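Local coordinates for periplasmic solute binding protein (PDB 4RY1) that probably binds a sugar in the periplasm and hands it to an ABC-type transporter for import into the cell, at residues G339-G344 / A350-A355; L319-G324 / K333-I338; K124-N129 / Q150-S155; S47-Q52 / W66-Q71. One frame throughout, in Å; residues are numbered along the deposited sequence. Where two conformers were deposited one is given.

Contact 1: residues G339-G344 / A350-A355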
loop_
_atom_site.group_PDB
_atom_site.type_symbol
_atom_site.label_atom_id
_atom_site.label_comp_id
_atom_site.label_asym_id
_atom_site.label_seq_id
_atom_site.Cartn_x
_atom_site.Cartn_y
_atom_site.Cartn_z
ATOM N N GLY A 339 12.166 15.341 16.551
ATOM C CA GLY A 339 12.729 15.627 15.236
ATOM C C GLY A 339 12.771 14.492 14.225
ATOM O O GLY A 339 13.346 14.654 13.159
ATOM N N VAL A 340 12.184 13.342 14.572
ATOM C CA VAL A 340 12.157 12.212 13.652
ATOM C C VAL A 340 11.218 12.503 12.495
ATOM O O VAL A 340 11.519 12.211 11.339
ATOM C CB VAL A 340 11.785 10.945 14.422
ATOM C CG1 VAL A 340 11.481 9.783 13.501
ATOM C CG2 VAL A 340 12.937 10.569 15.326
ATOM N N ILE A 341 10.060 13.053 12.833
ATOM C CA ILE A 341 9.189 13.685 11.843
ATOM C C ILE A 341 9.702 15.113 11.714
ATOM O O ILE A 341 9.807 15.842 12.712
ATOM C CB ILE A 341 7.710 13.650 12.264
ATOM C CG1 ILE A 341 7.164 12.224 12.189
ATOM C CG2 ILE A 341 6.856 14.560 11.398
ATOM C CD1 ILE A 341 5.811 12.068 12.828
ATOM N N ASN A 342 10.026 15.491 10.488
ATOM C CA ASN A 342 10.569 16.828 10.191
ATOM C C ASN A 342 10.292 17.167 8.723
ATOM O O ASN A 342 9.966 16.268 7.934
ATOM C CB ASN A 342 12.067 16.862 10.509
ATOM C CG ASN A 342 12.862 15.939 9.611
ATOM O OD1 ASN A 342 13.034 16.217 8.426
ATOM N ND2 ASN A 342 13.309 14.807 10.158
ATOM N N PRO A 343 10.391 18.454 8.337
ATOM C CA PRO A 343 10.012 18.848 6.972
ATOM C C PRO A 343 10.962 18.389 5.865
ATOM O O PRO A 343 10.642 18.566 4.689
ATOM C CB PRO A 343 9.938 20.373 7.038
ATOM C CG PRO A 343 9.999 20.738 8.472
ATOM C CD PRO A 343 10.569 19.600 9.233
ATOM N N GLY A 344 12.102 17.802 6.245
ATOM C CA GLY A 344 13.065 17.229 5.291
ATOM C C GLY A 344 12.778 15.772 4.956
ATOM O O GLY A 344 13.429 15.178 4.097
ATOM N N ALA A 350 5.067 13.447 2.060
ATOM C CA ALA A 350 4.028 12.746 1.295
ATOM C C ALA A 350 2.737 12.540 2.098
ATOM O O ALA A 350 1.626 12.737 1.600
ATOM C CB ALA A 350 4.561 11.409 0.826
ATOM N N TYR A 351 2.905 12.163 3.358
ATOM C CA TYR A 351 1.757 11.937 4.249
ATOM C C TYR A 351 0.986 13.246 4.503
ATOM O O TYR A 351 -0.241 13.283 4.397
ATOM C CB TYR A 351 2.235 11.322 5.559
ATOM C CG TYR A 351 1.148 10.966 6.534
ATOM C CD1 TYR A 351 0.667 11.897 7.437
ATOM C CD2 TYR A 351 0.614 9.673 6.541
ATOM C CE1 TYR A 351 -0.321 11.551 8.351
ATOM C CE2 TYR A 351 -0.358 9.309 7.430
ATOM C CZ TYR A 351 -0.828 10.227 8.330
ATOM O OH TYR A 351 -1.813 9.784 9.184
ATOM N N ARG A 352 1.721 14.317 4.785
ATOM C CA ARG A 352 1.125 15.635 5.024
ATOM C C ARG A 352 0.437 16.154 3.777
ATOM O O ARG A 352 -0.631 16.745 3.883
ATOM C CB ARG A 352 2.155 16.631 5.562
ATOM C CG ARG A 352 2.526 16.332 7.008
ATOM C CD ARG A 352 3.683 17.172 7.513
ATOM N NE ARG A 352 3.808 17.050 8.964
ATOM C CZ ARG A 352 4.855 17.465 9.675
ATOM N NH1 ARG A 352 5.905 18.032 9.087
ATOM N NH2 ARG A 352 4.853 17.301 10.986
ATOM N N ALA A 353 1.016 15.887 2.595
ATOM C CA ALA A 353 0.384 16.289 1.331
ATOM C C ALA A 353 -0.942 15.559 1.126
ATOM O O ALA A 353 -1.959 16.162 0.744
ATOM C CB ALA A 353 1.320 16.066 0.155
ATOM N N ALA A 354 -0.938 14.257 1.380
ATOM C CA ALA A 354 -2.177 13.477 1.281
ATOM C C ALA A 354 -3.237 14.001 2.249
ATOM O O ALA A 354 -4.421 14.108 1.889
ATOM C CB ALA A 354 -1.912 11.999 1.528
ATOM N N ALA A 355 -2.806 14.342 3.465
ATOM C CA ALA A 355 -3.722 14.846 4.490
ATOM C C ALA A 355 -4.382 16.173 4.094
ATOM O O ALA A 355 -5.509 16.480 4.542
ATOM C CB ALA A 355 -3.019 14.967 5.834
#
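The guanidinium of R352 carries I341 on one of its faces, and the contact is close only there. The I341 methyl CG2 stands 3.4 Å from R352 NH2 and 3.9 Å from R352 CZ, over the flat group rather than at its edge. With chi1 at -70°, CG2 lies anti to the backbone N of I341, which brings it over the guanidinium, and CG1 sits beside that N. R352 reaches it with a chain extended from CG to NE, and the two side chains cross at a slant. NH2 also forms a salt bridge with E336, which holds the NH2 end of the group from outside the two segments. I341 is buried and also packs on L321, M325, Q332 and L335.

The loop is the link between helices 329-337 and 346-356. It starts with a Schellman motif at G339, whose positive phi ends the first helix, and continues into an Asx turn at N342: OD1 accepts from G344 N at 2.9 Å, on a lone pair in the carbonyl plane, though the bond is bent (132° at the hydrogen). The other end of that amide, ND2, reaches back to G339 O at 3.0 Å and is much straighter, at 161°. Both ends of the N342 amide are thus tied within the loop, and its CA-CB bond points away from the helix.

Toward P343 the segments draw apart and solvent comes nearer. N342 C is 4.5 Å from R352 NH1 in an oblique approach, and P343 is exposed, its O bonded to N349 ND2 instead of to anything in 350-355.

Contact 2: residues L319-G324 / K333-I338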
loop_
_atom_site.group_PDB
_atom_site.type_symbol
_atom_site.label_atom_id
_atom_site.label_comp_id
_atom_site.label_asym_id
_atom_site.label_seq_id
_atom_site.Cartn_x
_atom_site.Cartn_y
_atom_site.Cartn_z
ATOM N N LEU A 319 10.364 2.306 17.302
ATOM C CA LEU A 319 9.866 2.018 15.957
ATOM C C LEU A 319 10.039 3.173 14.983
ATOM O O LEU A 319 10.135 2.966 13.786
ATOM C CB LEU A 319 8.401 1.592 15.993
ATOM C CG LEU A 319 8.207 0.178 16.519
ATOM C CD1 LEU A 319 6.752 -0.159 16.788
ATOM C CD2 LEU A 319 8.759 -0.822 15.513
ATOM N N GLY A 320 10.047 4.389 15.506
ATOM C CA GLY A 320 10.139 5.578 14.656
ATOM C C GLY A 320 9.170 5.503 13.506
ATOM O O GLY A 320 7.973 5.235 13.693
ATOM N N LEU A 321 9.672 5.787 12.312
ATOM C CA LEU A 321 8.851 5.799 11.097
ATOM C C LEU A 321 8.968 4.505 10.277
ATOM O O LEU A 321 8.543 4.471 9.125
ATOM C CB LEU A 321 9.220 6.995 10.211
ATOM C CG LEU A 321 8.879 8.339 10.865
ATOM C CD1 LEU A 321 9.430 9.484 10.025
ATOM C CD2 LEU A 321 7.373 8.528 11.000
ATOM N N GLN A 322 9.456 3.436 10.887
ATOM C CA GLN A 322 9.683 2.190 10.157
ATOM C C GLN A 322 8.414 1.469 9.692
ATOM O O GLN A 322 8.503 0.612 8.813
ATOM C CB GLN A 322 10.524 1.250 11.009
ATOM C CG GLN A 322 11.940 1.750 11.232
ATOM C CD GLN A 322 12.707 1.892 9.946
ATOM O OE1 GLN A 322 12.646 1.042 9.087
ATOM N NE2 GLN A 322 13.426 3.005 9.815
ATOM N N ASN A 323 7.270 1.825 10.274
ATOM C CA ASN A 323 5.975 1.322 9.835
ATOM C C ASN A 323 5.087 2.443 9.276
ATOM O O ASN A 323 3.869 2.302 9.216
ATOM C CB ASN A 323 5.222 0.661 10.990
ATOM C CG ASN A 323 5.968 -0.460 11.647
ATOM O OD1 ASN A 323 6.011 -0.571 12.912
ATOM N ND2 ASN A 323 6.493 -1.325 10.848
ATOM N N GLY A 324 5.695 3.562 8.906
ATOM C CA GLY A 324 4.952 4.706 8.412
ATOM C C GLY A 324 4.623 5.700 9.507
ATOM O O GLY A 324 5.125 5.624 10.623
ATOM N N LYS A 333 3.023 13.144 17.404
ATOM C CA LYS A 333 3.480 14.380 18.058
ATOM C C LYS A 333 4.832 14.132 18.702
ATOM O O LYS A 333 5.739 14.977 18.601
ATOM C CB LYS A 333 2.445 14.882 19.075
ATOM C CG LYS A 333 2.904 16.053 19.930
ATOM C CD LYS A 333 3.046 17.409 19.270
ATOM C CE LYS A 333 2.995 18.548 20.318
ATOM N NZ LYS A 333 3.786 18.379 21.583
ATOM N N LEU A 334 4.989 12.986 19.369
ATOM C CA LEU A 334 6.277 12.643 19.987
ATOM C C LEU A 334 7.401 12.611 18.978
ATOM O O LEU A 334 8.472 13.179 19.200
ATOM C CB LEU A 334 6.201 11.327 20.765
ATOM C CG LEU A 334 7.504 10.867 21.396
ATOM C CD1 LEU A 334 8.076 11.865 22.384
ATOM C CD2 LEU A 334 7.265 9.542 22.107
ATOM N N LEU A 335 7.162 11.940 17.863
ATOM C CA LEU A 335 8.188 11.850 16.825
ATOM C C LEU A 335 8.537 13.228 16.222
ATOM O O LEU A 335 9.672 13.457 15.845
ATOM C CB LEU A 335 7.799 10.851 15.739
ATOM C CG LEU A 335 7.716 9.400 16.180
ATOM C CD1 LEU A 335 7.440 8.565 14.939
ATOM C CD2 LEU A 335 8.960 8.919 16.898
ATOM N N GLU A 336 7.550 14.102 16.103
ATOM C CA GLU A 336 7.830 15.464 15.663
ATOM C C GLU A 336 8.641 16.222 16.701
ATOM O O GLU A 336 9.630 16.879 16.359
ATOM C CB GLU A 336 6.558 16.222 15.354
ATOM C CG GLU A 336 6.873 17.543 14.665
ATOM C CD GLU A 336 5.651 18.320 14.261
ATOM O OE1 GLU A 336 4.711 18.458 15.070
ATOM O OE2 GLU A 336 5.644 18.818 13.125
ATOM N N ASP A 337 8.258 16.082 17.965
ATOM C CA ASP A 337 8.945 16.800 19.052
ATOM C C ASP A 337 10.431 16.432 19.153
ATOM O O ASP A 337 11.267 17.253 19.505
ATOM C CB ASP A 337 8.269 16.511 20.404
ATOM C CG ASP A 337 6.892 17.156 20.539
ATOM O OD1 ASP A 337 6.536 18.067 19.749
ATOM O OD2 ASP A 337 6.152 16.741 21.461
ATOM N N ILE A 338 10.774 15.176 18.870
ATOM C CA ILE A 338 12.159 14.704 18.917
ATOM C C ILE A 338 12.862 14.793 17.543
ATOM O O ILE A 338 13.994 14.366 17.409
ATOM C CB ILE A 338 12.298 13.298 19.550
ATOM C CG1 ILE A 338 11.712 12.193 18.632
ATOM C CG2 ILE A 338 11.654 13.295 20.933
ATOM C CD1 ILE A 338 12.009 10.798 19.149
#
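The peptide plane joining G320 to L321 meets L335 on one face. L335 CD1 is 3.6 Å from G320 O and 3.8 Å from G320 C, a position above the plane, shifted toward the oxygen end of the C=O bond. L335 CD2 lies over the same face, 4.2 Å from G320 CA. L335 thus approaches the peptide with both methyls from above and not at an edge. From the turn itself, L321 sends its isobutyl group up on this same side, and its CD2 reaches L335 CD1 at 3.9 Å. The two leucines pass each other in opposite directions, so their methyls meet in passing rather than end on.

L335 points at the turn from its helix. Its CG lies anti to the carbonyl carbon (chi1 -66°), an orientation that sends both methyls over the glycine, where no side chain intervenes. V316, P326 and I341 also pack on L335, making it buried on several sides. The polar groups of this helix are elsewhere: K333 NZ bonds D337 OD2 at 2.9 Å, on that oxygen's syn lone pair, in an exposed salt bridge one turn apart.

The turn holds itself together by backbone bonds. Q322 N to L319 O, 3.0 Å, closes a type II' beta turn with G320 at its first corner, and G324 N to L321 O, also 3.0 Å, closes a type I turn overlapping it. G320 has the positive phi (48°) expected at that corner. The arrangement is a helix, 313-319, ended by a glycine-led type II' turn whose flat central peptide is roofed by a leucine of the following helix, 329-337.

Contact 3: residues K124-N129 / Q150-S155; sequences KTTWDN and QKLGDS
Two helices that follow each other in the chain, 124-130 and 138-152, come together here where the second runs out, just before G153 leaves helical angles with a positive phi. L152 carries the contact. Its two methyls are divided between residues one turn apart on the first helix: CD1 lies 3.7 Å from T126 O and 3.8 Å from T126 CG2, while CD2 lies 3.7 Å from N129 O and 4.0 Å from N129 CB. The methyls therefore rest partly on backbone carbonyls and partly on aliphatic carbon.

K151 runs alongside the same N129 carbonyl. Its chain bends at chi2 (131°), bringing CE to 3.7 Å from N129 O, and its ammonium continues to a water. That water accepts from K151 NZ at 3.0 Å and donates to N129 O at 3.2 Å, bridging the helices where both residues are exposed.

On the buried side T126 OG1 is hydrogen-bonded to G241 O, and T126 packs on F148 of helix 138-152. W127, on another face of helix 124-130, meets F148 and Y134 edge-to-face and bonds A244 O, close to strand 245-249.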
loop_
_atom_site.group_PDB
_atom_site.type_symbol
_atom_site.label_atom_id
_atom_site.label_comp_id
_atom_site.label_asym_id
_atom_site.label_seq_id
_atom_site.Cartn_x
_atom_site.Cartn_y
_atom_site.Cartn_z
ATOM N N LYS A 124 13.452 14.528 -8.917
ATOM C CA LYS A 124 13.528 15.943 -9.302
ATOM C C LYS A 124 14.550 16.204 -10.408
ATOM O O LYS A 124 14.305 16.964 -11.347
ATOM C CB LYS A 124 13.882 16.792 -8.089
ATOM C CG LYS A 124 14.082 18.266 -8.411
ATOM C CD LYS A 124 14.503 19.045 -7.165
ATOM C CE LYS A 124 15.130 20.395 -7.467
ATOM N NZ LYS A 124 14.159 21.272 -8.162
ATOM N N THR A 125 15.706 15.575 -10.272
ATOM C CA THR A 125 16.818 15.796 -11.201
ATOM C C THR A 125 16.397 15.456 -12.629
ATOM O O THR A 125 16.594 16.219 -13.570
ATOM C CB THR A 125 18.050 14.980 -10.784
ATOM O OG1 THR A 125 18.383 15.303 -9.430
ATOM C CG2 THR A 125 19.259 15.270 -11.677
ATOM N N THR A 126 15.791 14.298 -12.776
ATOM C CA THR A 126 15.318 13.863 -14.094
ATOM C C THR A 126 14.249 14.779 -14.725
ATOM O O THR A 126 14.347 15.139 -15.898
ATOM C CB THR A 126 14.814 12.422 -14.046
ATOM O OG1 THR A 126 15.791 11.612 -13.383
ATOM C CG2 THR A 126 14.594 11.920 -15.454
ATOM N N TRP A 127 13.223 15.135 -13.955
ATOM C CA TRP A 127 12.179 16.052 -14.446
ATOM C C TRP A 127 12.763 17.418 -14.867
ATOM O O TRP A 127 12.393 17.977 -15.908
ATOM C CB TRP A 127 11.083 16.230 -13.374
ATOM C CG TRP A 127 10.135 15.043 -13.318
ATOM C CD1 TRP A 127 10.355 13.822 -12.684
ATOM C CD2 TRP A 127 8.854 14.930 -13.965
ATOM N NE1 TRP A 127 9.280 13.004 -12.878
ATOM C CE2 TRP A 127 8.350 13.642 -13.661
ATOM C CE3 TRP A 127 8.077 15.785 -14.765
ATOM C CZ2 TRP A 127 7.123 13.188 -14.128
ATOM C CZ3 TRP A 127 6.841 15.319 -15.232
ATOM C CH2 TRP A 127 6.383 14.030 -14.906
ATOM N N ASP A 128 13.679 17.930 -14.052
ATOM C CA ASP A 128 14.400 19.195 -14.330
ATOM C C ASP A 128 15.252 19.069 -15.614
ATOM O O ASP A 128 15.250 19.969 -16.456
ATOM C CB ASP A 128 15.287 19.610 -13.139
ATOM C CG ASP A 128 14.491 20.186 -11.969
ATOM O OD1 ASP A 128 13.278 20.441 -12.129
ATOM O OD2 ASP A 128 15.095 20.379 -10.894
ATOM N N ASN A 129 15.943 17.942 -15.779
ATOM C CA ASN A 129 16.725 17.689 -17.008
ATOM C C ASN A 129 15.848 17.603 -18.272
ATOM O O ASN A 129 16.245 18.054 -19.342
ATOM C CB ASN A 129 17.595 16.431 -16.867
ATOM C CG ASN A 129 18.734 16.600 -15.867
ATOM O OD1 ASN A 129 19.067 17.714 -15.443
ATOM N ND2 ASN A 129 19.369 15.491 -15.518
ATOM N N GLN A 150 11.994 12.544 -26.232
ATOM C CA GLN A 150 12.716 13.365 -27.212
ATOM C C GLN A 150 13.947 14.014 -26.579
ATOM O O GLN A 150 15.038 14.054 -27.168
ATOM C CB GLN A 150 11.803 14.442 -27.811
ATOM C CG GLN A 150 12.508 15.395 -28.786
ATOM C CD GLN A 150 13.100 14.701 -30.004
ATOM O OE1 GLN A 150 12.570 13.698 -30.488
ATOM N NE2 GLN A 150 14.196 15.249 -30.518
ATOM N N LYS A 151 13.769 14.526 -25.376
ATOM C CA LYS A 151 14.797 15.336 -24.736
ATOM C C LYS A 151 15.895 14.512 -24.058
ATOM O O LYS A 151 17.083 14.848 -24.131
ATOM C CB LYS A 151 14.175 16.318 -23.744
ATOM C CG LYS A 151 15.206 17.226 -23.104
ATOM C CD LYS A 151 14.806 18.686 -23.148
ATOM C CE LYS A 151 15.977 19.561 -22.738
ATOM N NZ LYS A 151 15.528 20.831 -22.110
ATOM N N LEU A 152 15.499 13.430 -23.405
ATOM C CA LEU A 152 16.438 12.655 -22.602
ATOM C C LEU A 152 16.789 11.322 -23.242
ATOM O O LEU A 152 17.865 10.765 -22.995
ATOM C CB LEU A 152 15.862 12.434 -21.201
ATOM C CG LEU A 152 15.699 13.696 -20.350
ATOM C CD1 LEU A 152 15.345 13.286 -18.929
ATOM C CD2 LEU A 152 16.948 14.570 -20.351
ATOM N N GLY A 153 15.865 10.809 -24.035
ATOM C CA GLY A 153 16.063 9.555 -24.725
ATOM C C GLY A 153 15.027 8.522 -24.339
ATOM O O GLY A 153 14.343 8.636 -23.332
ATOM N N ASP A 154 14.950 7.482 -25.159
ATOM C CA ASP A 154 13.986 6.394 -25.007
ATOM C C ASP A 154 14.077 5.642 -23.655
ATOM O O ASP A 154 13.125 4.986 -23.246
ATOM C CB ASP A 154 14.169 5.424 -26.173
ATOM C CG ASP A 154 13.027 4.475 -26.313
ATOM O OD1 ASP A 154 11.860 4.950 -26.259
ATOM O OD2 ASP A 154 13.279 3.303 -26.509
ATOM N N SER A 155 15.219 5.728 -22.972
ATOM C CA SER A 155 15.381 5.074 -21.650
ATOM C C SER A 155 14.644 5.774 -20.511
ATOM O O SER A 155 14.457 5.187 -19.450
ATOM C CB SER A 155 16.855 4.993 -21.259
ATOM O OG SER A 155 17.534 4.033 -22.032
HETATM O O HOH W 1 16.371 21.235 -19.207
#

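Contact 4: residues S47-Q52 / W66-Q71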
loop_
_atom_site.group_PDB
_atom_site.type_symbol
_atom_site.label_atom_id
_atom_site.label_comp_id
_atom_site.label_asym_id
_atom_site.label_seq_id
_atom_site.Cartn_x
_atom_site.Cartn_y
_atom_site.Cartn_z
ATOM N N SER A 47 1.181 -16.760 2.723
ATOM C CA SER A 47 0.957 -18.194 2.534
ATOM C C SER A 47 1.327 -18.963 3.835
ATOM O O SER A 47 0.578 -19.845 4.283
ATOM C CB SER A 47 1.682 -18.685 1.270
ATOM O OG SER A 47 3.061 -18.726 1.475
ATOM N N ARG A 48 2.401 -18.548 4.516
ATOM C CA ARG A 48 2.777 -19.169 5.794
ATOM C C ARG A 48 1.721 -18.927 6.875
ATOM O O ARG A 48 1.371 -19.823 7.647
ATOM C CB ARG A 48 4.156 -18.678 6.285
ATOM N N LEU A 49 1.269 -17.678 6.967
ATOM C CA LEU A 49 0.287 -17.304 7.972
ATOM C C LEU A 49 -1.018 -18.053 7.762
ATOM O O LEU A 49 -1.629 -18.527 8.710
ATOM C CB LEU A 49 0.054 -15.793 7.946
ATOM C CG LEU A 49 -0.994 -15.320 8.959
ATOM C CD1 LEU A 49 -0.562 -15.647 10.379
ATOM C CD2 LEU A 49 -1.285 -13.827 8.790
ATOM N N SER A 50 -1.442 -18.137 6.509
ATOM C CA SER A 50 -2.699 -18.832 6.175
ATOM C C SER A 50 -2.638 -20.305 6.610
ATOM O O SER A 50 -3.571 -20.843 7.191
ATOM C CB SER A 50 -3.009 -18.704 4.693
ATOM O OG SER A 50 -4.295 -19.207 4.396
ATOM N N THR A 51 -1.502 -20.921 6.349
ATOM C CA THR A 51 -1.276 -22.307 6.756
ATOM C C THR A 51 -1.272 -22.441 8.294
ATOM O O THR A 51 -1.891 -23.338 8.863
ATOM C CB THR A 51 -0.002 -22.865 6.128
ATOM O OG1 THR A 51 -0.155 -22.855 4.704
ATOM C CG2 THR A 51 0.271 -24.300 6.632
ATOM N N GLN A 52 -0.600 -21.519 8.981
ATOM C CA GLN A 52 -0.624 -21.524 10.442
ATOM C C GLN A 52 -2.040 -21.422 10.993
ATOM O O GLN A 52 -2.425 -22.158 11.903
ATOM C CB GLN A 52 0.169 -20.326 10.990
ATOM C CG GLN A 52 1.687 -20.471 10.911
ATOM C CD GLN A 52 2.408 -19.223 11.391
ATOM O OE1 GLN A 52 1.919 -18.110 11.191
ATOM N NE2 GLN A 52 3.565 -19.401 12.002
ATOM N N TRP A 66 -4.502 -4.980 5.584
ATOM C CA TRP A 66 -5.949 -4.700 5.656
ATOM C C TRP A 66 -6.754 -5.508 4.642
ATOM O O TRP A 66 -7.868 -5.978 4.919
ATOM C CB TRP A 66 -6.173 -3.197 5.487
ATOM C CG TRP A 66 -7.560 -2.751 5.203
ATOM C CD1 TRP A 66 -8.557 -2.538 6.104
ATOM C CD2 TRP A 66 -8.075 -2.390 3.929
ATOM N NE1 TRP A 66 -9.680 -2.086 5.452
ATOM C CE2 TRP A 66 -9.393 -1.974 4.116
ATOM C CE3 TRP A 66 -7.536 -2.368 2.637
ATOM C CZ2 TRP A 66 -10.183 -1.537 3.066
ATOM C CZ3 TRP A 66 -8.320 -1.933 1.601
ATOM C CH2 TRP A 66 -9.625 -1.526 1.822
ATOM N N ASN A 67 -6.193 -5.676 3.465
ATOM C CA ASN A 67 -6.894 -6.378 2.398
ATOM C C ASN A 67 -6.927 -7.885 2.577
ATOM O O ASN A 67 -7.533 -8.579 1.746
ATOM C CB ASN A 67 -6.289 -5.975 1.069
ATOM C CG ASN A 67 -4.798 -5.962 1.107
ATOM O OD1 ASN A 67 -4.176 -5.115 1.798
ATOM N ND2 ASN A 67 -4.200 -6.865 0.392
ATOM N N TRP A 68 -6.344 -8.378 3.673
ATOM C CA TRP A 68 -6.462 -9.793 4.052
ATOM C C TRP A 68 -7.657 -10.056 4.950
ATOM O O TRP A 68 -7.979 -11.223 5.231
ATOM C CB TRP A 68 -5.212 -10.334 4.735
ATOM C CG TRP A 68 -3.958 -10.192 3.948
ATOM C CD1 TRP A 68 -3.817 -9.869 2.620
ATOM C CD2 TRP A 68 -2.644 -10.324 4.468
ATOM N NE1 TRP A 68 -2.495 -9.801 2.294
ATOM C CE2 TRP A 68 -1.750 -10.100 3.404
ATOM C CE3 TRP A 68 -2.127 -10.647 5.733
ATOM C CZ2 TRP A 68 -0.366 -10.146 3.572
ATOM C CZ3 TRP A 68 -0.746 -10.709 5.888
ATOM C CH2 TRP A 68 0.111 -10.444 4.823
ATOM N N LEU A 69 -8.332 -9.011 5.398
ATOM C CA LEU A 69 -9.481 -9.201 6.276
ATOM C C LEU A 69 -10.640 -9.969 5.614
ATOM O O LEU A 69 -11.312 -10.749 6.292
ATOM C CB LEU A 69 -9.955 -7.895 6.910
ATOM C CG LEU A 69 -9.012 -7.295 7.947
ATOM C CD1 LEU A 69 -9.616 -6.015 8.503
ATOM C CD2 LEU A 69 -8.723 -8.265 9.082
ATOM N N PRO A 70 -10.886 -9.778 4.295
ATOM C CA PRO A 70 -11.934 -10.663 3.711
ATOM C C PRO A 70 -11.639 -12.162 3.853
ATOM O O PRO A 70 -12.500 -12.930 4.284
ATOM C CB PRO A 70 -12.011 -10.196 2.259
ATOM C CG PRO A 70 -11.641 -8.748 2.372
ATOM C CD PRO A 70 -10.501 -8.713 3.353
ATOM N N GLN A 71 -10.413 -12.554 3.567
ATOM C CA GLN A 71 -10.000 -13.959 3.677
ATOM C C GLN A 71 -10.129 -14.473 5.102
ATOM O O GLN A 71 -10.685 -15.542 5.349
ATOM C CB GLN A 71 -8.555 -14.144 3.197
ATOM C CG GLN A 71 -8.020 -15.540 3.485
ATOM C CD GLN A 71 -6.618 -15.815 2.947
ATOM O OE1 GLN A 71 -6.013 -14.990 2.221
ATOM N NE2 GLN A 71 -6.086 -16.995 3.306
#
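Q71 reaches toward helix 45-55 as an almost straight rod, ending at S50. From CB, which leads toward the other helix, the chain sets CG anti to the backbone N (chi1 171°) and stays extended through CD. The Q71 side chain also touches L46. At chi3 near -6° the amide oxygen OE1 lies syn to CB, so NE2 points onward as the leading atom. NE2 lies 3.8 Å from S50 CB and 3.0 Å from S50 OG, the closest approach between the segments. S50 presents that hydroxyl with OG anti to its own backbone N, beside the carbonyl carbon.

Deeper in, L49 CD2 comes to 4.3 Å from W68 CZ3, approaching the indole obliquely. W68 also packs on Y45 and L46 and meets the ring of W10, with planes at about 45°. L49 also touches M62 and I64 of strand 61-64. Helix 45-55 is the crossover of a beta-alpha-beta unit joining strands 33-40 and 61-64, both parallel to strand 3-10.

The chemistry is thus split by depth: leucine and indole meet loosely inside, while an amide and a hydroxyl face each other near the surface, implying a polar edge to an otherwise apolar helix junction.

Overall arrangement
Contacts 1 and 2 are neighbours: helix 329-337 belongs to contact 2, the loop leaving it to contact 1. Their centres are 10 Å apart, and they touch through the R352 NH2 to E336 OE2 salt bridge, 2.7 Å, and a probable backbone hydrogen bond from I341 N to L335 O, 3.1 Å. Contact 2 is the buried, apolar one; the other three are partly buried and add polar groups at their exposed sides. These differ in kind: a charged guanidinium in contact 1, a water bridge in contact 3, an amide beside a hydroxyl in contact 4. Contacts 3 and 4 lie on opposite sides of the chain's centre, 42 Å apart between centres, and join different helices.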